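D-hydantoinase (Ralstonia pickettii, PDB 1NFG) probably catalyses the stereospecific hydrolysis of the cyclic amide bond of D-hydantoin derivatives, using two zinc ions per subunit. Local coordinates at residues 109-112 against 118-121; 87-92 against 450-455; 276-281 against 317-322; 340-345 against 411-416; 239-244 against 295-300. One frame throughout, in Å; residues are numbered along the deposited sequence.

Followed from the N terminus, the chain first enters contact 2 at strand 85-93, whose partner lies far ahead in the tail beyond strand 439-440; that long loop encloses every other contact. Contact 1 closes next, a short return from helix 100-111 to strand 118-124, and it touches contact 2 through Tyr119, Tyr121, Leu450 and Arg452. Contact 5 opens at the start of helix 241-253, and contact 3 opens before contact 5 has closed on helix 292-303, so these two cross. Contact 3 then closes in the loop after strand 310-311. Contact 4 follows in series, joining residues 340-345, leading into helix 343-352, to the 411-416 loop, where Asp411 meets contact 3.

Contact 1. Residues 109-112 against 118-121; sequences GMAG and DYGY
Where helix 100-111 ends and the chain turns back into strand 118-124, the CA atoms of Ala111 and Tyr119 come within 8.3 Å, the nearest CA pair between 109-112 and 118-121. Ala111, in the last turn, directs its methyl at the strand and sets it over one face of the Tyr119 ring. CB stands 3.7 Å from the ring centroid and 26° off the ring normal, a CH-pi contact displaced toward the phenol end of the ring; CZ of Tyr119 is its nearest atom, 3.4 Å from Ala111 CB. A chi1 of 59° places Tyr119 CG between the backbone N and the carbonyl carbon, and from there the ring reaches out to lie beneath the methyl. Strand 85-93, helix 100-111 and strand 118-124 make up a beta-alpha-beta unit of the amidohydrolase TIM barrel, and this pair packs the end of its helix against the start of its second strand. The same methyl also meets Tyr121, whose OH approaches Ala111 CB to 3.8 Å. That hydroxyl is hydrogen-bonded to Asp108 OD1, just upstream on the helix. Beyond the helix end, Gly112 N lies obliquely to the Tyr119 ring, 3.6 Å from Tyr119 OH. Phe73 of helix 73-82 adds an edge-to-face ring contact with Tyr119 and also touches Ala111, extending the packing to a second helix.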
# COMPACT_ATOMS: atom_id res chain seq x y z
N GLY A 109 35.34 29.87 12.06
CA GLY A 109 36.66 30.18 11.54
C GLY A 109 36.67 30.10 10.03
O GLY A 109 37.29 30.93 9.36
N MET A 110 35.99 29.10 9.49
CA MET A 110 35.95 28.92 8.04
C MET A 110 35.03 29.90 7.31
O MET A 110 35.35 30.36 6.22
CB MET A 110 35.51 27.49 7.72
CG MET A 110 36.47 26.41 8.16
SD MET A 110 35.75 24.76 7.93
CE MET A 110 34.97 24.59 9.50
N ALA A 111 33.88 30.21 7.92
CA ALA A 111 32.91 31.10 7.29
C ALA A 111 33.17 32.59 7.52
O ALA A 111 33.22 33.37 6.57
CB ALA A 111 31.51 30.74 7.75
N GLY A 112 33.31 32.97 8.79
CA GLY A 112 33.54 34.35 9.15
C GLY A 112 34.44 35.14 8.21
O GLY A 112 35.60 34.78 7.96
N ASP A 118 25.07 34.83 2.64
CA ASP A 118 24.66 34.51 4.00
C ASP A 118 24.62 33.00 4.24
O ASP A 118 24.47 32.22 3.29
CB ASP A 118 23.31 35.16 4.30
CG ASP A 118 23.43 36.68 4.50
OD1 ASP A 118 24.48 37.24 4.12
OD2 ASP A 118 22.48 37.31 5.03
N TYR A 119 24.76 32.60 5.50
CA TYR A 119 24.79 31.18 5.83
C TYR A 119 24.34 30.86 7.25
O TYR A 119 24.48 31.69 8.16
CB TYR A 119 26.21 30.65 5.63
CG TYR A 119 27.22 31.38 6.49
CD1 TYR A 119 27.40 31.05 7.83
CD2 TYR A 119 27.94 32.47 5.98
CE1 TYR A 119 28.26 31.79 8.66
CE2 TYR A 119 28.79 33.22 6.79
CZ TYR A 119 28.94 32.88 8.13
OH TYR A 119 29.77 33.63 8.93
N GLY A 120 23.81 29.65 7.43
CA GLY A 120 23.36 29.18 8.72
C GLY A 120 24.04 27.83 8.91
O GLY A 120 24.75 27.39 8.01
N TYR A 121 23.85 27.18 10.06
CA TYR A 121 24.49 25.88 10.27
C TYR A 121 23.53 24.79 10.72
O TYR A 121 22.57 25.04 11.44
CB TYR A 121 25.57 25.91 11.37
CG TYR A 121 26.72 26.89 11.22
CD1 TYR A 121 27.29 27.18 9.98
CD2 TYR A 121 27.29 27.47 12.36
CE1 TYR A 121 28.39 28.03 9.88
CE2 TYR A 121 28.39 28.32 12.27
CZ TYR A 121 28.93 28.60 11.03
OH TYR A 121 30.00 29.47 10.95

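Contact 2. Residues 87-92 against 450-455; sequences TIVDFC and LKRRKY
Thr87 and Val89 each turn a methyl toward the tail through the first torsion: Thr87 CG2 and Val89 CG1 both stand anti to their own backbone N, the latter with chi1 -169°. Facing them, Leu450 and Arg452 set CG beside the backbone N, and the arginine then bends at chi3 (-56°), bringing its NE toward the strand. Two separate touches result. Thr87 CG2 meets the branch methyl CD1 of Leu450 at 3.6 Å, the two side chains crossing at a slant. Farther along, Val89 CG1 packs obliquely on the Arg452 guanidinium, 3.8 Å from NE, so an apolar branch leans on a charged group. The charge is buried, and its remaining nitrogens are occupied by backbone carbonyls: NH2 by Tyr121 O and NH1 by Phe373 O. Those bonds hold the guanidinium in place beside the valine and join the tail to strand 118-124. All four touching residues are buried. Thr87 and Val89 lie on the face of strand 85-93 turned away from helix 100-111, toward the inside of the amidohydrolase TIM barrel, and the C-terminal tail packs against that inward face, where the Val89 side chain lies about 7 Å from that of the zinc ligand His57.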
# COMPACT_ATOMS: atom_id res chain seq x y z
N THR A 87 21.48 32.29 0.15
CA THR A 87 21.58 31.78 1.52
C THR A 87 21.91 30.31 1.44
O THR A 87 21.53 29.60 0.50
CB THR A 87 20.28 31.97 2.32
OG1 THR A 87 20.05 33.36 2.53
CG2 THR A 87 20.39 31.29 3.68
N ILE A 88 22.64 29.84 2.44
CA ILE A 88 23.06 28.46 2.46
C ILE A 88 23.06 27.99 3.89
O ILE A 88 23.23 28.79 4.81
CB ILE A 88 24.45 28.35 1.81
CG1 ILE A 88 24.40 27.35 0.67
CG2 ILE A 88 25.52 27.98 2.84
CD1 ILE A 88 25.52 27.52 -0.32
N VAL A 89 22.81 26.70 4.11
CA VAL A 89 22.85 26.18 5.46
C VAL A 89 23.79 24.99 5.35
O VAL A 89 23.42 23.93 4.85
CB VAL A 89 21.46 25.75 5.95
CG1 VAL A 89 21.51 25.45 7.44
CG2 VAL A 89 20.45 26.86 5.69
N ASP A 90 25.03 25.21 5.77
CA ASP A 90 26.07 24.19 5.69
C ASP A 90 25.98 23.26 6.88
O ASP A 90 25.44 23.61 7.94
CB ASP A 90 27.44 24.87 5.66
CG ASP A 90 28.51 24.00 5.02
OD1 ASP A 90 28.44 23.75 3.80
OD2 ASP A 90 29.42 23.57 5.74
N PHE A 91 26.51 22.05 6.69
CA PHE A 91 26.51 21.06 7.75
C PHE A 91 27.79 21.17 8.57
O PHE A 91 28.86 20.76 8.14
CB PHE A 91 26.39 19.65 7.15
CG PHE A 91 24.98 19.25 6.82
CD1 PHE A 91 24.09 18.91 7.84
CD2 PHE A 91 24.53 19.26 5.51
CE1 PHE A 91 22.77 18.59 7.55
CE2 PHE A 91 23.21 18.94 5.20
CZ PHE A 91 22.32 18.60 6.23
N CYS A 92 27.66 21.77 9.75
CA CYS A 92 28.78 21.92 10.67
C CYS A 92 29.04 20.54 11.23
O CYS A 92 28.20 19.97 11.93
CB CYS A 92 28.41 22.90 11.79
SG CYS A 92 29.63 23.06 13.11
N LEU A 450 23.44 33.36 10.06
CA LEU A 450 22.02 33.53 10.37
C LEU A 450 21.58 32.70 11.56
O LEU A 450 21.67 31.47 11.53
CB LEU A 450 21.18 33.13 9.16
CG LEU A 450 21.25 34.02 7.93
CD1 LEU A 450 20.83 33.25 6.70
CD2 LEU A 450 20.36 35.24 8.15
N LYS A 451 21.10 33.37 12.60
CA LYS A 451 20.60 32.64 13.76
C LYS A 451 19.21 32.22 13.32
O LYS A 451 18.29 33.04 13.27
CB LYS A 451 20.51 33.54 14.99
CG LYS A 451 21.86 33.92 15.58
CD LYS A 451 21.70 34.83 16.81
CE LYS A 451 20.87 34.18 17.91
NZ LYS A 451 20.64 35.10 19.06
N ARG A 452 19.06 30.94 12.98
CA ARG A 452 17.78 30.42 12.53
C ARG A 452 16.82 30.15 13.68
O ARG A 452 17.24 29.90 14.81
CB ARG A 452 18.03 29.17 11.67
CG ARG A 452 18.96 29.49 10.50
CD ARG A 452 19.30 28.31 9.62
NE ARG A 452 19.89 27.20 10.35
CZ ARG A 452 19.18 26.22 10.90
NH1 ARG A 452 17.86 26.24 10.80
NH2 ARG A 452 19.78 25.24 11.57
N ARG A 453 15.53 30.23 13.39
CA ARG A 453 14.48 30.04 14.38
C ARG A 453 14.23 28.58 14.71
O ARG A 453 14.58 27.69 13.94
CB ARG A 453 13.21 30.70 13.87
CG ARG A 453 12.40 31.40 14.95
CD ARG A 453 11.24 32.18 14.35
NE ARG A 453 11.69 33.09 13.31
CZ ARG A 453 11.34 32.99 12.03
NH1 ARG A 453 10.53 32.02 11.63
NH2 ARG A 453 11.82 33.85 11.14
N LYS A 454 13.60 28.34 15.86
CA LYS A 454 13.30 27.00 16.33
C LYS A 454 12.19 26.25 15.61
O LYS A 454 11.98 26.39 14.40
CB LYS A 454 12.94 27.04 17.82
CG LYS A 454 14.07 27.34 18.78
CD LYS A 454 13.58 27.28 20.22
CE LYS A 454 14.67 27.67 21.20
NZ LYS A 454 14.15 27.68 22.60
N TYR A 455 11.49 25.44 16.41
CA TYR A 455 10.35 24.59 16.03
C TYR A 455 10.14 24.39 14.55
O TYR A 455 9.22 24.97 13.96
CB TYR A 455 9.07 25.13 16.67
CG TYR A 455 7.97 24.10 16.81
CD1 TYR A 455 7.37 23.52 15.69
CD2 TYR A 455 7.54 23.68 18.08
CE1 TYR A 455 6.37 22.55 15.82
CE2 TYR A 455 6.54 22.72 18.22
CZ TYR A 455 5.96 22.16 17.10
OH TYR A 455 4.97 21.21 17.24

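Contact 3. Residues 276-281 against 317-322; sequences PDFEGA and WLFKGH
Phe278 O is the polar atom on which the 276-281 loop and the Phe319 ring converge: it accepts the backbone N-H of Ala281 at 3.1 Å and also faces the edge of the Phe319 ring, close to the ring plane. Phe319 carries this contact. With CG anti to its backbone N (chi1 176°), the ring extends out of the 317-322 loop and enters with its CE1, CZ, CE2 end first. CE1 lies 3.8 Å from Phe278 CD2, and the two phenyl planes are inclined by 27°, yet the rings are slid so far apart, with centroids 5.9 Å from each other, that they hardly overlap. Ala281 CB meets the same CE1 at 4.0 Å, at the ring edge, while covering part of one face of the Phe278 ring. Both segments are loops of the amidohydrolase barrel, one between strand 257-262 and helix 292-303, the other following strand 310-311, and they meet near the protein surface; Ala281 is about 9 Å, side chain to side chain, from Asn335, which probably binds substrate. Glu279 approaches from another direction. Bent at chi2 (-69°), it brings OE2 within 3.6 Å of Phe319 CE2, obliquely to the ring. Its other oxygen, OE1, forms a salt bridge with Lys282, whose ammonium also makes a cation-pi contact with Phe319.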
# COMPACT_ATOMS: atom_id res chain seq x y z
N PRO A 276 32.83 5.30 -19.41
CA PRO A 276 34.20 4.80 -19.59
C PRO A 276 35.33 5.67 -19.04
O PRO A 276 35.18 6.86 -18.80
CB PRO A 276 34.30 4.63 -21.09
CG PRO A 276 33.51 5.81 -21.59
CD PRO A 276 32.27 5.76 -20.70
N ASP A 277 36.48 5.02 -18.86
CA ASP A 277 37.70 5.67 -18.38
C ASP A 277 37.60 6.32 -17.02
O ASP A 277 38.10 7.43 -16.81
CB ASP A 277 38.16 6.69 -19.42
CG ASP A 277 38.27 6.09 -20.81
OD1 ASP A 277 38.85 4.99 -20.93
OD2 ASP A 277 37.77 6.71 -21.77
N PHE A 278 36.97 5.63 -16.08
CA PHE A 278 36.83 6.12 -14.72
C PHE A 278 36.00 7.40 -14.61
O PHE A 278 35.97 8.03 -13.55
CB PHE A 278 38.23 6.34 -14.11
CG PHE A 278 38.23 6.41 -12.61
CD1 PHE A 278 37.79 5.33 -11.85
CD2 PHE A 278 38.67 7.55 -11.96
CE1 PHE A 278 37.79 5.39 -10.46
CE2 PHE A 278 38.67 7.63 -10.56
CZ PHE A 278 38.23 6.55 -9.81
N GLU A 279 35.34 7.80 -15.69
CA GLU A 279 34.50 9.00 -15.65
C GLU A 279 33.37 8.78 -14.65
O GLU A 279 32.95 9.70 -13.94
CB GLU A 279 33.91 9.30 -17.04
CG GLU A 279 34.89 9.94 -18.02
CD GLU A 279 35.26 11.37 -17.64
OE1 GLU A 279 34.34 12.21 -17.49
OE2 GLU A 279 36.47 11.66 -17.50
N GLY A 280 32.88 7.54 -14.60
CA GLY A 280 31.80 7.21 -13.69
C GLY A 280 32.11 7.60 -12.25
O GLY A 280 31.19 7.78 -11.44
N ALA A 281 33.39 7.72 -11.93
CA ALA A 281 33.80 8.09 -10.58
C ALA A 281 33.20 9.44 -10.20
O ALA A 281 32.90 9.69 -9.03
CB ALA A 281 35.32 8.14 -10.49
N TRP A 317 35.15 16.96 -4.56
CA TRP A 317 36.25 16.00 -4.58
C TRP A 317 36.79 16.00 -6.01
O TRP A 317 36.16 15.44 -6.91
CB TRP A 317 35.76 14.61 -4.20
CG TRP A 317 35.18 14.53 -2.83
CD1 TRP A 317 33.93 14.09 -2.50
CD2 TRP A 317 35.81 14.92 -1.60
NE1 TRP A 317 33.75 14.17 -1.14
CE2 TRP A 317 34.88 14.68 -0.56
CE3 TRP A 317 37.07 15.44 -1.28
CZ2 TRP A 317 35.17 14.94 0.78
CZ3 TRP A 317 37.36 15.70 0.06
CH2 TRP A 317 36.41 15.45 1.07
N LEU A 318 37.93 16.64 -6.20
CA LEU A 318 38.55 16.72 -7.51
C LEU A 318 38.52 15.37 -8.20
O LEU A 318 38.81 14.34 -7.60
CB LEU A 318 40.01 17.17 -7.39
CG LEU A 318 40.27 18.56 -6.82
CD1 LEU A 318 41.77 18.77 -6.73
CD2 LEU A 318 39.63 19.63 -7.70
N PHE A 319 38.15 15.38 -9.48
CA PHE A 319 38.10 14.14 -10.22
C PHE A 319 39.52 13.59 -10.26
O PHE A 319 39.72 12.38 -10.12
CB PHE A 319 37.62 14.39 -11.65
CG PHE A 319 37.65 13.16 -12.50
CD1 PHE A 319 36.99 12.00 -12.10
CD2 PHE A 319 38.34 13.15 -13.71
CE1 PHE A 319 37.03 10.85 -12.88
CE2 PHE A 319 38.38 12.01 -14.50
CZ PHE A 319 37.72 10.85 -14.09
N LYS A 320 40.49 14.47 -10.43
CA LYS A 320 41.88 14.06 -10.47
C LYS A 320 42.47 13.90 -9.07
O LYS A 320 42.81 12.80 -8.64
CB LYS A 320 42.72 15.05 -11.27
CG LYS A 320 44.10 14.52 -11.57
CD LYS A 320 44.90 15.44 -12.47
CE LYS A 320 46.26 14.85 -12.79
NZ LYS A 320 47.05 15.73 -13.70
N GLY A 321 42.56 15.00 -8.34
CA GLY A 321 43.12 14.89 -7.00
C GLY A 321 42.48 13.90 -6.03
O GLY A 321 43.19 13.14 -5.38
N HIS A 322 41.15 13.88 -5.93
CA HIS A 322 40.46 13.03 -4.97
C HIS A 322 39.79 11.73 -5.43
O HIS A 322 39.99 10.67 -4.82
CB HIS A 322 39.44 13.88 -4.22
CG HIS A 322 40.00 15.19 -3.73
ND1 HIS A 322 40.99 15.27 -2.78
CD2 HIS A 322 39.74 16.46 -4.11
CE1 HIS A 322 41.32 16.53 -2.59
NE2 HIS A 322 40.57 17.28 -3.39

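Contact 4. Residues 340-345 against 411-416; sequences VEERLM and DYSSYE
Glu342 CB leaves the backbone toward the 411-416 loop and at once meets the Tyr415 ring, 3.7 Å from CD2, approaching it obliquely. CG stays beside the same ring atom, at 3.9 Å from CD2 of Tyr415. The chain then bends at chi2 (92°), which turns the carboxylate toward Ser413 while CD stays alongside Tyr415 CD2, at 4.1 Å; carboxylate and ring planes are 72° apart. At the tip, OE2 accepts a hydrogen bond from Ser413 OG at 2.7 Å through its anti lone pair, the one facing away from the other carboxylate oxygen. The same OE2 accepts a second bond from a water, again 2.7 Å away, and that water in turn accepts from Ser414 N at 2.8 Å, making a bridge from the acid to the loop backbone. Ser413 OG has a second task within its own segment: it accepts the backbone N-H of Tyr415 at 3.2 Å in an ST turn, set over a type I turn that runs from Ser413 to Glu416. Ser414 OG is bonded to Pro338 O, a further tie between this loop and the chain leading into helix 343-352. Tyr415 comes within about 9 Å of the zinc ligand Asp313, side chain to side chain. For a buried acid, the chemistry is consistent with a carboxylate that keeps its charge: two donors at OE2 would offset the cost of burial, and the hydroxyl that supplies one of them is itself oriented by a backbone N-H, so the acid and the turn probably help to position each other.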
# COMPACT_ATOMS: atom_id res chain seq x y z
N VAL A 340 26.19 23.24 -6.10
CA VAL A 340 25.59 24.41 -5.46
C VAL A 340 25.29 25.53 -6.46
O VAL A 340 24.32 26.27 -6.30
CB VAL A 340 26.49 24.98 -4.32
CG1 VAL A 340 27.68 25.71 -4.90
CG2 VAL A 340 25.67 25.89 -3.42
N GLU A 341 26.11 25.63 -7.51
CA GLU A 341 25.92 26.68 -8.50
C GLU A 341 24.84 26.36 -9.53
O GLU A 341 24.04 27.22 -9.89
CB GLU A 341 27.22 26.98 -9.24
CG GLU A 341 27.18 28.31 -9.99
CD GLU A 341 28.47 28.64 -10.73
OE1 GLU A 341 29.56 28.43 -10.16
OE2 GLU A 341 28.38 29.11 -11.88
N GLU A 342 24.83 25.12 -10.00
CA GLU A 342 23.88 24.69 -11.02
C GLU A 342 22.46 24.44 -10.52
O GLU A 342 21.52 24.43 -11.32
CB GLU A 342 24.39 23.42 -11.71
CG GLU A 342 25.76 23.56 -12.34
CD GLU A 342 26.90 23.16 -11.40
OE1 GLU A 342 26.83 23.45 -10.19
OE2 GLU A 342 27.88 22.56 -11.90
N ARG A 343 22.29 24.26 -9.21
CA ARG A 343 20.98 23.95 -8.64
C ARG A 343 19.78 24.66 -9.27
O ARG A 343 18.92 24.00 -9.85
CB ARG A 343 20.96 24.18 -7.12
CG ARG A 343 19.67 23.67 -6.47
CD ARG A 343 19.62 23.87 -4.96
NE ARG A 343 19.73 25.28 -4.58
CZ ARG A 343 18.85 25.92 -3.83
NH1 ARG A 343 17.78 25.29 -3.37
NH2 ARG A 343 19.03 27.21 -3.54
N LEU A 344 19.71 25.98 -9.15
CA LEU A 344 18.57 26.71 -9.71
C LEU A 344 18.33 26.48 -11.19
O LEU A 344 17.22 26.14 -11.59
CB LEU A 344 18.70 28.22 -9.45
CG LEU A 344 18.61 28.76 -8.02
CD1 LEU A 344 17.77 30.02 -8.03
CD2 LEU A 344 17.99 27.76 -7.08
N MET A 345 19.35 26.66 -12.02
CA MET A 345 19.17 26.46 -13.45
C MET A 345 18.60 25.09 -13.76
O MET A 345 17.65 24.96 -14.53
CB MET A 345 20.48 26.65 -14.20
CG MET A 345 20.92 28.10 -14.34
SD MET A 345 22.42 28.27 -15.33
CE MET A 345 23.65 27.69 -14.14
N ASP A 411 37.24 20.56 -10.64
CA ASP A 411 37.77 20.25 -11.97
C ASP A 411 36.74 19.63 -12.91
O ASP A 411 37.08 19.16 -13.99
CB ASP A 411 39.00 19.35 -11.85
CG ASP A 411 38.72 18.05 -11.12
OD1 ASP A 411 37.90 18.06 -10.17
OD2 ASP A 411 39.34 17.02 -11.48
N TYR A 412 35.47 19.65 -12.50
CA TYR A 412 34.39 19.13 -13.34
C TYR A 412 33.02 19.53 -12.80
O TYR A 412 32.88 19.96 -11.65
CB TYR A 412 34.46 17.60 -13.47
CG TYR A 412 33.90 16.83 -12.29
CD1 TYR A 412 34.69 16.57 -11.16
CD2 TYR A 412 32.59 16.35 -12.30
CE1 TYR A 412 34.18 15.85 -10.07
CE2 TYR A 412 32.07 15.64 -11.21
CZ TYR A 412 32.87 15.39 -10.11
OH TYR A 412 32.35 14.69 -9.04
N SER A 413 32.00 19.39 -13.65
CA SER A 413 30.62 19.69 -13.28
C SER A 413 29.78 18.43 -13.46
O SER A 413 30.00 17.65 -14.39
CB SER A 413 30.05 20.79 -14.16
OG SER A 413 28.67 20.97 -13.89
N SER A 414 28.83 18.22 -12.56
CA SER A 414 27.96 17.05 -12.62
C SER A 414 26.99 17.19 -13.79
O SER A 414 26.39 16.21 -14.24
CB SER A 414 27.16 16.92 -11.33
OG SER A 414 28.01 16.91 -10.20
N TYR A 415 26.86 18.41 -14.29
CA TYR A 415 25.96 18.71 -15.39
C TYR A 415 26.70 19.21 -16.62
O TYR A 415 26.16 19.99 -17.41
CB TYR A 415 24.94 19.74 -14.91
CG TYR A 415 24.31 19.32 -13.60
CD1 TYR A 415 23.32 18.33 -13.57
CD2 TYR A 415 24.77 19.83 -12.39
CE1 TYR A 415 22.81 17.86 -12.36
CE2 TYR A 415 24.27 19.36 -11.17
CZ TYR A 415 23.29 18.38 -11.16
OH TYR A 415 22.80 17.92 -9.96
N GLU A 416 27.93 18.75 -16.78
CA GLU A 416 28.73 19.14 -17.92
C GLU A 416 28.02 18.73 -19.20
O GLU A 416 27.62 17.57 -19.36
CB GLU A 416 30.10 18.46 -17.85
CG GLU A 416 31.05 18.81 -18.99
CD GLU A 416 31.48 20.27 -18.98
OE1 GLU A 416 31.91 20.75 -17.91
OE2 GLU A 416 31.39 20.92 -20.04
O HOH W 1 28.25 20.19 -10.70

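Contact 5. Residues 239-244 against 295-300; sequences TCEESL and HDVLWN
Apolar packing carries most of this contact, and Val297 is at its centre, its two methyls dividing the work. Val297 CG1, anti to the backbone N at chi1 164°, meets Leu244 CD2 at 3.6 Å, the two side chains sliding past each other in opposite directions. Val297 CG2 turns to the glutamate instead, lying 4.0 Å from Glu241 CB and crossing its extended aliphatic part at about a right angle. The backbones are close here, with the CA atoms of Glu241 and Val297 6.2 Å apart. Helices 241-253 and 292-303 belong to the helical layer around the amidohydrolase TIM barrel, and the first opens a few residues after the zinc ligand His237, which follows strand 233-235. A methyl-to-carbonyl contact is the second kind: Leu298 CD1 reaches Thr239 O at 3.7 Å, ahead of the N-cap residue Cys240. Polar ties lie around this core. Glu241 OE1 forms a salt bridge with Lys293 and Glu241 N is bonded to Asp294 OD1, both reaching the start of helix 292-303. Thr239 OG1 is bonded to Glu215 OE1 and to Arg290 NE, and its side chain lies about 4 Å from that of His237.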
# COMPACT_ATOMS: atom_id res chain seq x y z
N THR A 239 15.90 9.61 -2.71
CA THR A 239 16.31 9.41 -4.09
C THR A 239 15.56 8.42 -4.99
O THR A 239 15.81 8.39 -6.19
CB THR A 239 17.77 8.99 -4.10
OG1 THR A 239 17.87 7.61 -3.71
CG2 THR A 239 18.57 9.82 -3.10
N CYS A 240 14.66 7.62 -4.43
CA CYS A 240 13.98 6.64 -5.27
C CYS A 240 12.56 6.36 -4.83
O CYS A 240 12.12 6.76 -3.75
CB CYS A 240 14.78 5.34 -5.26
SG CYS A 240 14.96 4.64 -3.59
N GLU A 241 11.85 5.63 -5.68
CA GLU A 241 10.46 5.27 -5.43
C GLU A 241 10.23 4.53 -4.12
O GLU A 241 9.30 4.86 -3.37
CB GLU A 241 9.93 4.45 -6.61
CG GLU A 241 8.57 3.83 -6.40
CD GLU A 241 8.00 3.23 -7.68
OE1 GLU A 241 8.80 2.75 -8.52
OE2 GLU A 241 6.76 3.23 -7.83
N GLU A 242 11.08 3.55 -3.82
CA GLU A 242 10.90 2.78 -2.59
C GLU A 242 11.08 3.57 -1.30
O GLU A 242 10.29 3.41 -0.37
CB GLU A 242 11.79 1.53 -2.58
CG GLU A 242 13.00 1.61 -3.48
CD GLU A 242 12.70 1.28 -4.92
OE1 GLU A 242 12.31 0.12 -5.19
OE2 GLU A 242 12.88 2.16 -5.79
N SER A 243 12.09 4.43 -1.22
CA SER A 243 12.28 5.20 0.00
C SER A 243 11.20 6.28 0.10
O SER A 243 10.70 6.57 1.19
CB SER A 243 13.67 5.85 0.06
OG SER A 243 13.85 6.82 -0.95
N LEU A 244 10.82 6.87 -1.03
CA LEU A 244 9.79 7.90 -1.02
C LEU A 244 8.51 7.29 -0.47
O LEU A 244 7.79 7.91 0.31
CB LEU A 244 9.54 8.44 -2.43
CG LEU A 244 8.36 9.41 -2.59
CD1 LEU A 244 8.43 10.53 -1.56
CD2 LEU A 244 8.35 9.97 -4.00
N HIS A 295 13.21 9.34 -11.58
CA HIS A 295 13.16 10.76 -11.93
C HIS A 295 11.69 11.18 -12.04
O HIS A 295 11.29 12.22 -11.53
CB HIS A 295 13.83 11.04 -13.27
CG HIS A 295 15.31 10.80 -13.28
ND1 HIS A 295 16.05 10.79 -14.44
CD2 HIS A 295 16.19 10.55 -12.28
CE1 HIS A 295 17.32 10.55 -14.16
NE2 HIS A 295 17.43 10.40 -12.85
N ASP A 296 10.89 10.36 -12.73
CA ASP A 296 9.48 10.68 -12.90
C ASP A 296 8.79 10.68 -11.55
O ASP A 296 8.01 11.57 -11.24
CB ASP A 296 8.80 9.67 -13.82
CG ASP A 296 9.49 9.54 -15.16
OD1 ASP A 296 10.04 10.55 -15.66
OD2 ASP A 296 9.49 8.41 -15.71
N VAL A 297 9.08 9.66 -10.75
CA VAL A 297 8.48 9.56 -9.44
C VAL A 297 8.74 10.82 -8.63
O VAL A 297 7.81 11.41 -8.07
CB VAL A 297 9.04 8.34 -8.67
CG1 VAL A 297 8.72 8.45 -7.19
CG2 VAL A 297 8.45 7.06 -9.23
N LEU A 298 10.00 11.25 -8.60
CA LEU A 298 10.40 12.43 -7.85
C LEU A 298 9.77 13.72 -8.40
O LEU A 298 9.22 14.53 -7.63
CB LEU A 298 11.93 12.55 -7.83
CG LEU A 298 12.67 11.44 -7.06
CD1 LEU A 298 14.16 11.55 -7.31
CD2 LEU A 298 12.35 11.53 -5.57
N TRP A 299 9.85 13.91 -9.71
CA TRP A 299 9.24 15.10 -10.31
C TRP A 299 7.74 15.13 -10.01
O TRP A 299 7.20 16.19 -9.70
CB TRP A 299 9.46 15.13 -11.82
CG TRP A 299 10.82 15.66 -12.25
CD1 TRP A 299 11.79 14.97 -12.92
CD2 TRP A 299 11.31 17.01 -12.11
NE1 TRP A 299 12.85 15.81 -13.21
CE2 TRP A 299 12.58 17.06 -12.73
CE3 TRP A 299 10.79 18.18 -11.53
CZ2 TRP A 299 13.34 18.24 -12.78
CZ3 TRP A 299 11.55 19.35 -11.59
CH2 TRP A 299 12.81 19.36 -12.21
N ASN A 300 7.06 13.98 -10.08
CA ASN A 300 5.63 13.94 -9.79
C ASN A 300 5.41 14.33 -8.35
O ASN A 300 4.49 15.08 -8.03
CB ASN A 300 5.02 12.56 -10.03
CG ASN A 300 4.88 12.22 -11.52
OD1 ASN A 300 4.67 13.11 -12.35
ND2 ASN A 300 4.97 10.93 -11.85